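Local coordinates for exodeoxyribonuclease (Neisseria meningitidis, PDB 2JC5), which probably repairs DNA as an AP endonuclease and 3'-5' exonuclease that depends on magnesium or manganese ions, at residues T189-T194 / V252-A257; Q210-D215 / V238-K243. All blocks are in the same frame, centred on the assembly; numbering follows the deposited sequence. Where two conformers were deposited one is given.

Contact 1. Residues T189-T194 / V252-A257; sequences TDMWRT and VEYDYA
M191, where the chain turns from strand 189-190 into helix 191-195, comes nearest to V252 of strand 250-254, with 8.1 Å between their CA atoms, so that side chains and not paired backbones make the contact. It is a small, buried, largely apolar meeting of three residues. M191 carries it: its side chain leaves toward the strand, and the first torsion, with CG anti to the backbone N (chi1 -151°), brings CG up to both V252 and Y254. The bend at chi2 (61°) then sets the sulfur beside the Y254 ring. M191 CG lies 4.0 Å from V252 CG1, the two side chains crossing at about a right angle. The same M191 CG is 3.9 Å from Y254 OH, while M191 SD lies 4.3 Å from Y254 CE2, an oblique approach as the two side chains run past one another in opposite directions. Two residues apart on the strand, V252 and Y254 also meet each other: V252 CG1 rides 3.3 Å above the plane of the Y254 ring, displaced toward its rim. The buried phenol oxygen is satisfied by Q223 of strand 217-225. At the start of the helix D190 occupies the N-cap position. The contact illustrates how the two sheets of the DNase I-like sandwich are joined: strand 250-254 belongs to one, strands 189-190 and 217-225 to the other. M191 lies at the junction, its backbone bonded to Q223 and its side chain also against A230 of helix 227-230 and A233 of strand 233-238.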
ATOM      1  N   THR A 189       1.638   5.555  12.875  1.00  6.47           N
ATOM      2  CA  THR A 189       0.774   6.670  12.502  1.00  6.12           C
ATOM      3  C   THR A 189       0.128   6.377  11.157  1.00  5.84           C
ATOM      4  O   THR A 189       0.822   6.141  10.177  1.00  6.79           O
ATOM      5  CB  THR A 189       1.583   7.989  12.408  1.00  7.55           C
ATOM      6  OG1 THR A 189       2.077   8.331  13.704  1.00  8.60           O
ATOM      7  CG2 THR A 189       0.746   9.156  11.876  1.00  8.22           C
ATOM      8  N   ASP A 190      -1.201   6.463  11.114  1.00  7.26           N
ATOM      9  CA  ASP A 190      -1.973   6.391   9.882  1.00  6.87           C
ATOM     10  C   ASP A 190      -1.868   7.788   9.286  1.00  7.15           C
ATOM     11  O   ASP A 190      -2.519   8.729   9.741  1.00  7.60           O
ATOM     12  CB  ASP A 190      -3.407   5.979  10.257  1.00  7.55           C
ATOM     13  CG  ASP A 190      -4.363   6.026   9.112  1.00  6.77           C
ATOM     14  OD1 ASP A 190      -3.989   6.523   8.025  1.00  6.91           O
ATOM     15  OD2 ASP A 190      -5.511   5.545   9.325  1.00  7.12           O
ATOM     16  N   MET A 191      -1.020   7.939   8.282  1.00  7.25           N
ATOM     17  CA  MET A 191      -0.579   9.277   7.905  1.00  7.59           C
ATOM     18  C   MET A 191      -1.725  10.145   7.403  1.00  6.97           C
ATOM     19  O   MET A 191      -1.815  11.330   7.753  1.00  7.76           O
ATOM     20  CB  MET A 191       0.538   9.220   6.868  1.00  7.85           C
ATOM     21  CG  MET A 191       1.480  10.399   6.937  1.00  9.74           C
ATOM     22  SD  MET A 191       2.370  10.590   8.516  1.00  9.63           S
ATOM     23  CE  MET A 191       1.511  11.945   9.344  1.00 10.57           C
ATOM     24  N   TRP A 192      -2.600   9.566   6.583  1.00  6.68           N
ATOM     25  CA  TRP A 192      -3.723  10.315   6.050  1.00  6.31           C
ATOM     26  C   TRP A 192      -4.628  10.835   7.169  1.00  6.24           C
ATOM     27  O   TRP A 192      -5.011  12.012   7.206  1.00  7.94           O
ATOM     28  CB  TRP A 192      -4.575   9.464   5.096  1.00  7.24           C
ATOM     29  CG  TRP A 192      -5.737  10.244   4.590  1.00  7.20           C
ATOM     30  CD1 TRP A 192      -6.992  10.291   5.110  1.00  7.25           C
ATOM     31  CD2 TRP A 192      -5.709  11.189   3.510  1.00  6.13           C
ATOM     32  NE1 TRP A 192      -7.769  11.190   4.392  1.00  7.39           N
ATOM     33  CE2 TRP A 192      -7.004  11.748   3.403  1.00  7.67           C
ATOM     34  CE3 TRP A 192      -4.720  11.605   2.610  1.00  7.63           C
ATOM     35  CZ2 TRP A 192      -7.333  12.678   2.437  1.00  7.27           C
ATOM     36  CZ3 TRP A 192      -5.057  12.532   1.647  1.00  7.32           C
ATOM     37  CH2 TRP A 192      -6.351  13.074   1.578  1.00  7.54           C
ATOM     38  N   ARG A 193      -4.994   9.944   8.082  1.00  7.12           N
ATOM     39  CA  ARG A 193      -5.974  10.294   9.111  1.00  7.54           C
ATOM     40  C   ARG A 193      -5.379  11.288  10.083  1.00  7.43           C
ATOM     41  O   ARG A 193      -6.095  12.133  10.622  1.00  9.14           O
ATOM     42  CB  ARG A 193      -6.436   9.038   9.837  1.00  9.12           C
ATOM     43  CG  ARG A 193      -7.480   9.242  10.889  1.00  9.34           C
ATOM     44  CD  ARG A 193      -8.706   9.946  10.412  1.00  8.62           C
ATOM     45  NE  ARG A 193      -9.369   9.265   9.307  1.00  8.32           N
ATOM     46  CZ  ARG A 193      -9.707   9.811   8.142  1.00  7.94           C
ATOM     47  NH1 ARG A 193      -9.437  11.077   7.843  1.00  8.45           N
ATOM     48  NH2 ARG A 193     -10.327   9.057   7.233  1.00  8.58           N
ATOM     49  N   THR A 194      -4.067  11.212  10.291  1.00  8.24           N
ATOM     50  CA  THR A 194      -3.394  12.150  11.169  1.00  9.11           C
ATOM     51  C   THR A 194      -3.303  13.525  10.536  1.00  9.62           C
ATOM     52  O   THR A 194      -3.544  14.544  11.206  1.00 11.95           O
ATOM     53  CB  THR A 194      -2.026  11.596  11.602  1.00 10.15           C
ATOM     54  OG1 THR A 194      -2.260  10.502  12.493  1.00 11.21           O
ATOM     55  CG2 THR A 194      -1.201  12.639  12.335  1.00 10.54           C
ATOM     56  N   VAL A 252       2.059  11.120  -0.369  1.00  7.15           N
ATOM     57  CA  VAL A 252       2.421  11.856   0.864  1.00  7.06           C
ATOM     58  C   VAL A 252       3.775  12.501   0.651  1.00  6.39           C
ATOM     59  O   VAL A 252       4.674  11.875   0.084  1.00  6.64           O
ATOM     60  CB  VAL A 252       2.451  10.963   2.113  1.00  8.12           C
ATOM     61  CG1 VAL A 252       2.717  11.797   3.379  1.00  8.39           C
ATOM     62  CG2 VAL A 252       1.123  10.198   2.259  1.00  8.59           C
ATOM     63  N   GLU A 253       3.902  13.754   1.102  1.00  7.30           N
ATOM     64  CA  GLU A 253       5.145  14.510   1.022  1.00  8.57           C
ATOM     65  C   GLU A 253       5.722  14.669   2.414  1.00  8.14           C
ATOM     66  O   GLU A 253       5.025  15.140   3.310  1.00  7.76           O
ATOM     67  CB  GLU A 253       4.873  15.881   0.388  1.00 10.33           C
ATOM     68  CG  GLU A 253       4.478  15.745  -1.060  1.00 14.21           C
ATOM     69  CD  GLU A 253       4.135  17.050  -1.722  0.50 14.54           C
ATOM     70  OE1 GLU A 253       5.008  17.946  -1.752  0.50 18.30           O
ATOM     71  OE2 GLU A 253       2.998  17.159  -2.236  0.50 18.67           O
ATOM     72  N   TYR A 254       6.991  14.283   2.575  1.00  7.44           N
ATOM     73  CA  TYR A 254       7.692  14.340   3.847  1.00  7.69           C
ATOM     74  C   TYR A 254       8.878  15.293   3.753  1.00  8.12           C
ATOM     75  O   TYR A 254       9.618  15.281   2.785  1.00  8.78           O
ATOM     76  CB  TYR A 254       8.227  12.952   4.218  1.00  7.22           C
ATOM     77  CG  TYR A 254       7.159  11.885   4.337  1.00  7.09           C
ATOM     78  CD1 TYR A 254       6.777  11.135   3.227  1.00  7.52           C
ATOM     79  CD2 TYR A 254       6.567  11.600   5.563  1.00  6.71           C
ATOM     80  CE1 TYR A 254       5.800  10.159   3.331  1.00  7.15           C
ATOM     81  CE2 TYR A 254       5.601  10.628   5.677  1.00  7.80           C
ATOM     82  CZ  TYR A 254       5.212   9.911   4.565  1.00  6.98           C
ATOM     83  OH  TYR A 254       4.241   8.945   4.663  1.00  7.06           O
ATOM     84  N   ASP A 255       9.050  16.125   4.773  1.00  7.54           N
ATOM     85  CA  ASP A 255      10.228  16.992   4.861  1.00  9.09           C
ATOM     86  C   ASP A 255      11.370  16.160   5.421  1.00  9.67           C
ATOM     87  O   ASP A 255      11.661  16.214   6.612  1.00  9.92           O
ATOM     88  CB  ASP A 255       9.924  18.184   5.750  1.00  9.15           C
ATOM     89  CG  ASP A 255      11.078  19.127   5.870  1.00 10.61           C
ATOM     90  OD1 ASP A 255      12.012  18.997   5.062  1.00 12.74           O
ATOM     91  OD2 ASP A 255      11.036  20.001   6.768  1.00 10.62           O
ATOM     92  N   TYR A 256      11.993  15.377   4.541  1.00  8.52           N
ATOM     93  CA  TYR A 256      12.935  14.330   4.930  1.00  9.00           C
ATOM     94  C   TYR A 256      13.867  13.972   3.776  1.00  9.12           C
ATOM     95  O   TYR A 256      13.477  14.007   2.612  1.00 10.35           O
ATOM     96  CB  TYR A 256      12.170  13.092   5.365  1.00  8.56           C
ATOM     97  CG  TYR A 256      13.016  11.952   5.862  1.00  8.86           C
ATOM     98  CD1 TYR A 256      13.363  11.839   7.200  1.00  9.21           C
ATOM     99  CD2 TYR A 256      13.482  10.983   4.987  1.00  8.32           C
ATOM    100  CE1 TYR A 256      14.136  10.783   7.656  1.00  9.71           C
ATOM    101  CE2 TYR A 256      14.231   9.935   5.437  1.00 10.07           C
ATOM    102  CZ  TYR A 256      14.565   9.835   6.774  1.00  8.21           C
ATOM    103  OH  TYR A 256      15.339   8.773   7.208  1.00 10.54           O
ATOM    104  N   ALA A 257      15.113  13.670   4.131  1.00 10.06           N
ATOM    105  CA  ALA A 257      16.077  13.029   3.245  1.00  9.54           C
ATOM    106  C   ALA A 257      16.923  12.050   4.042  1.00  9.56           C
ATOM    107  O   ALA A 257      17.105  12.214   5.248  1.00 10.84           O
ATOM    108  CB  ALA A 257      16.957  14.071   2.586  1.00  9.60           C
TER

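Contact 2. Residues Q210-D215 / V238-K243; sequences QAYAKD and VYKDEK. With GOL (glycerol), chain E.
Y212 and K243 make the tight half of this surface contact, a lysine laid flat over an aromatic face. K243 CE stands 3.9 Å from the centroid of the Y212 ring and only 11° off its normal, a CH-pi contact over the middle of the face. The ammonium end lies farther out: K243 NZ is 4.2 Å from the same centroid, an off-centre cation-pi interaction. With CG anti to its backbone N (chi1 -166°), Y212 reaches from helix 210-213 toward the loop, and its ring edge-to-face partner is W205.

On the solvent side, by the exposed K240, the segments meet largely indirectly, through glycerol and water. Glycerol C1, probably from the crystallisation liquor, lies over the opposite face toward the rim, 3.2 Å from Y212 CE2. Glycerol O3 donates to D215 OD1 at 2.7 Å and accepts from K240 NZ at 2.6 Å, bridging two charged groups that do not touch directly. One water joins Y212 OH to K243 NZ and another joins Y212 OH to K240 O; K240 CE is 3.8 Å from Y212 OH.

D215, also bonded through OD1 to W205 NE1, has positive phi as the C-prime residue of a Schellman motif, with V216 N bonded to A211 O and D215 N to Y212 O. The arrangement thus ties a Schellman-terminated short helix to the loop that runs on to D246, a residue seen to bind metal in this protein, though not in this model.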
ATOM      1  N   GLN A 210     -20.766   3.132 -11.923  0.50 13.14           N
ATOM      2  CA  GLN A 210     -21.639   3.620 -10.852  0.50 13.81           C
ATOM      3  C   GLN A 210     -20.919   3.767  -9.521  0.50 11.96           C
ATOM      4  O   GLN A 210     -21.088   4.768  -8.832  0.50 10.18           O
ATOM      5  CB  GLN A 210     -22.819   2.670 -10.643  0.50 16.45           C
ATOM      6  CG  GLN A 210     -23.886   3.208  -9.693  0.50 18.32           C
ATOM      7  CD  GLN A 210     -24.182   2.263  -8.558  0.50 19.98           C
ATOM      8  OE1 GLN A 210     -23.273   1.823  -7.840  0.50 20.20           O
ATOM      9  NE2 GLN A 210     -25.462   1.940  -8.379  0.50 20.56           N
ATOM     10  N   ALA A 211     -20.132   2.757  -9.161  1.00  9.73           N
ATOM     11  CA  ALA A 211     -19.480   2.724  -7.845  1.00  8.63           C
ATOM     12  C   ALA A 211     -18.583   3.936  -7.660  1.00  7.23           C
ATOM     13  O   ALA A 211     -18.541   4.549  -6.591  1.00  8.81           O
ATOM     14  CB  ALA A 211     -18.694   1.409  -7.660  1.00  8.10           C
ATOM     15  N   TYR A 212     -17.888   4.311  -8.713  1.00  7.85           N
ATOM     16  CA  TYR A 212     -17.042   5.488  -8.667  1.00  7.89           C
ATOM     17  C   TYR A 212     -17.842   6.778  -8.784  1.00  9.10           C
ATOM     18  O   TYR A 212     -17.648   7.698  -8.001  1.00  9.75           O
ATOM     19  CB  TYR A 212     -16.032   5.397  -9.806  1.00  8.95           C
ATOM     20  CG  TYR A 212     -14.871   6.358  -9.733  1.00  9.44           C
ATOM     21  CD1 TYR A 212     -14.036   6.371  -8.640  1.00 10.30           C
ATOM     22  CD2 TYR A 212     -14.600   7.240 -10.763  1.00 11.80           C
ATOM     23  CE1 TYR A 212     -12.946   7.225  -8.553  1.00 10.71           C
ATOM     24  CE2 TYR A 212     -13.513   8.097 -10.691  1.00 12.16           C
ATOM     25  CZ  TYR A 212     -12.693   8.090  -9.579  1.00 10.43           C
ATOM     26  OH  TYR A 212     -11.607   8.920  -9.508  1.00 12.22           O
ATOM     27  N   ALA A 213     -18.784   6.812  -9.724  1.00  9.56           N
ATOM     28  CA  ALA A 213     -19.585   8.013  -9.959  1.00 10.10           C
ATOM     29  C   ALA A 213     -20.372   8.428  -8.711  1.00 10.04           C
ATOM     30  O   ALA A 213     -20.542   9.641  -8.438  1.00 11.68           O
ATOM     31  CB  ALA A 213     -20.532   7.760 -11.126  1.00 11.21           C
ATOM     32  N   LYS A 214     -20.830   7.433  -7.953  1.00  9.31           N
ATOM     33  CA  LYS A 214     -21.614   7.662  -6.749  0.50 10.03           C
ATOM     34  C   LYS A 214     -20.748   7.628  -5.489  1.00  9.32           C
ATOM     35  O   LYS A 214     -21.266   7.675  -4.381  1.00 10.64           O
ATOM     36  CB  LYS A 214     -22.764   6.655  -6.675  0.50 11.25           C
ATOM     37  CG  LYS A 214     -23.745   6.850  -7.822  0.50 11.47           C
ATOM     38  CD  LYS A 214     -24.751   5.732  -7.965  0.50 11.73           C
ATOM     39  CE  LYS A 214     -25.745   6.084  -9.073  0.50 12.36           C
ATOM     40  NZ  LYS A 214     -26.714   4.983  -9.327  0.50 13.04           N
ATOM     41  N   ASP A 215     -19.426   7.563  -5.675  1.00  7.56           N
ATOM     42  CA  ASP A 215     -18.458   7.660  -4.574  1.00  8.62           C
ATOM     43  C   ASP A 215     -18.704   6.645  -3.467  1.00  7.10           C
ATOM     44  O   ASP A 215     -18.633   6.980  -2.276  1.00  8.56           O
ATOM     45  CB  ASP A 215     -18.437   9.077  -3.982  1.00  9.00           C
ATOM     46  CG  ASP A 215     -17.133   9.399  -3.266  1.00  9.02           C
ATOM     47  OD1 ASP A 215     -16.096   8.743  -3.549  1.00 10.15           O
ATOM     48  OD2 ASP A 215     -17.136  10.329  -2.427  1.00 10.88           O
ATOM     49  N   VAL A 238      -5.079  12.180  -2.386  1.00  7.56           N
ATOM     50  CA  VAL A 238      -5.498  11.023  -3.170  1.00  6.87           C
ATOM     51  C   VAL A 238      -5.644  11.500  -4.601  1.00  6.49           C
ATOM     52  O   VAL A 238      -6.480  12.353  -4.890  1.00  8.57           O
ATOM     53  CB  VAL A 238      -6.798  10.421  -2.622  1.00  6.40           C
ATOM     54  CG1 VAL A 238      -7.248   9.230  -3.465  1.00  7.01           C
ATOM     55  CG2 VAL A 238      -6.612  10.003  -1.151  1.00  7.19           C
ATOM     56  N   TYR A 239      -4.834  10.950  -5.495  1.00  7.18           N
ATOM     57  CA  TYR A 239      -4.778  11.458  -6.854  1.00  7.75           C
ATOM     58  C   TYR A 239      -5.913  10.889  -7.700  1.00  7.92           C
ATOM     59  O   TYR A 239      -6.025   9.664  -7.869  1.00  6.60           O
ATOM     60  CB  TYR A 239      -3.437  11.128  -7.518  1.00  8.88           C
ATOM     61  CG  TYR A 239      -3.338  11.654  -8.933  1.00 10.05           C
ATOM     62  CD1 TYR A 239      -3.145  13.009  -9.184  1.00 10.57           C
ATOM     63  CD2 TYR A 239      -3.459  10.805 -10.011  1.00  8.95           C
ATOM     64  CE1 TYR A 239      -3.055  13.488 -10.464  1.00 10.41           C
ATOM     65  CE2 TYR A 239      -3.360  11.279 -11.313  1.00 10.96           C
ATOM     66  CZ  TYR A 239      -3.158  12.617 -11.531  1.00 10.34           C
ATOM     67  OH  TYR A 239      -3.067  13.128 -12.803  1.00 12.83           O
ATOM     68  N   LYS A 240      -6.766  11.786  -8.207  1.00  9.52           N
ATOM     69  CA  LYS A 240      -7.951  11.413  -8.943  1.00 11.20           C
ATOM     70  C   LYS A 240      -8.117  12.136 -10.278  1.00 10.43           C
ATOM     71  O   LYS A 240      -9.149  11.989 -10.916  1.00 12.77           O
ATOM     72  CB  LYS A 240      -9.195  11.584  -8.050  1.00 12.55           C
ATOM     73  CG  LYS A 240      -9.217  10.559  -6.912  1.00 14.19           C
ATOM     74  CD  LYS A 240     -10.115  10.922  -5.766  1.00 15.79           C
ATOM     75  CE  LYS A 240     -11.544  10.728  -6.110  1.00 18.14           C
ATOM     76  NZ  LYS A 240     -12.372  11.104  -4.916  1.00 19.80           N
ATOM     77  N   ASP A 241      -7.096  12.852 -10.734  1.00 10.11           N
ATOM     78  CA  ASP A 241      -7.232  13.603 -11.993  1.00 12.91           C
ATOM     79  C   ASP A 241      -7.238  12.662 -13.190  1.00 12.94           C
ATOM     80  O   ASP A 241      -7.779  12.998 -14.232  1.00 14.68           O
ATOM     81  CB  ASP A 241      -6.111  14.636 -12.167  1.00 15.57           C
ATOM     82  CG  ASP A 241      -6.149  15.745 -11.133  1.00 19.09           C
ATOM     83  OD1 ASP A 241      -7.170  15.900 -10.439  1.00 22.18           O
ATOM     84  OD2 ASP A 241      -5.144  16.481 -11.012  1.00 22.31           O
ATOM     85  N   GLU A 242      -6.624  11.492 -13.030  1.00 12.11           N
ATOM     86  CA  GLU A 242      -6.673  10.407 -13.996  1.00 12.36           C
ATOM     87  C   GLU A 242      -7.008   9.145 -13.228  1.00 11.94           C
ATOM     88  O   GLU A 242      -6.796   9.094 -12.019  1.00 12.86           O
ATOM     89  CB  GLU A 242      -5.327  10.198 -14.684  1.00 12.98           C
ATOM     90  CG  GLU A 242      -4.705  11.415 -15.340  1.00 14.00           C
ATOM     91  CD  GLU A 242      -3.239  11.160 -15.613  1.00 13.90           C
ATOM     92  OE1 GLU A 242      -2.943  10.487 -16.615  1.00 15.39           O
ATOM     93  OE2 GLU A 242      -2.386  11.569 -14.786  1.00 15.47           O
ATOM     94  N   LYS A 243      -7.497   8.137 -13.942  1.00 12.28           N
ATOM     95  CA  LYS A 243      -7.903   6.862 -13.362  1.00 12.90           C
ATOM     96  C   LYS A 243      -7.094   5.741 -13.990  1.00 11.80           C
ATOM     97  O   LYS A 243      -7.176   5.520 -15.213  1.00 12.88           O
ATOM     98  CB  LYS A 243      -9.396   6.648 -13.601  1.00 15.33           C
ATOM     99  CG  LYS A 243      -9.981   5.416 -12.934  1.00 17.10           C
ATOM    100  CD  LYS A 243     -10.076   5.606 -11.449  1.00 17.32           C
ATOM    101  CE  LYS A 243     -11.095   4.666 -10.784  1.00 16.99           C
ATOM    102  NZ  LYS A 243     -10.645   4.440  -9.402  1.00 15.97           N
TER
HETATM  103  C1  GOL E1263     -15.423  10.140  -9.041  1.00 35.33           C
HETATM  104  O1  GOL E1263     -16.176  10.891  -9.975  1.00 36.29           O
HETATM  105  C2  GOL E1263     -15.643  10.619  -7.613  1.00 34.53           C
HETATM  106  O2  GOL E1263     -14.806  11.735  -7.404  1.00 34.57           O
HETATM  107  C3  GOL E1263     -15.308   9.522  -6.606  1.00 33.72           C
HETATM  108  O3  GOL E1263     -14.725  10.074  -5.441  1.00 32.83           O
HETATM  109  O   HOH W   1      -9.601   7.091  -8.765  1.00 12.30           O
HETATM  110  O   HOH W   2     -10.604   9.785 -11.798  1.00 24.83           O

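In the fold
The two contacts have centres 23 Å apart, yet they touch through W192 CZ3 and V238 N, 4.0 Å from each other. Strand 233-238 packs against contact 1 and leads into the loop of contact 2; strand 217-225, which follows shortly after D215, pairs with strand 189-190. Contact 1 lies between the sheets, contact 2 among surface loops. Contact 2 is the one beside the metal site: the K243 side chain is about 5 Å from that of D246, about 6 Å from that of H247, a predicted metal ligand, and about 10 Å from the bound magnesium ion. Contact 1 is more remote, the V252 side chain being about 10 Å from that of D221, predicted to be important for activity.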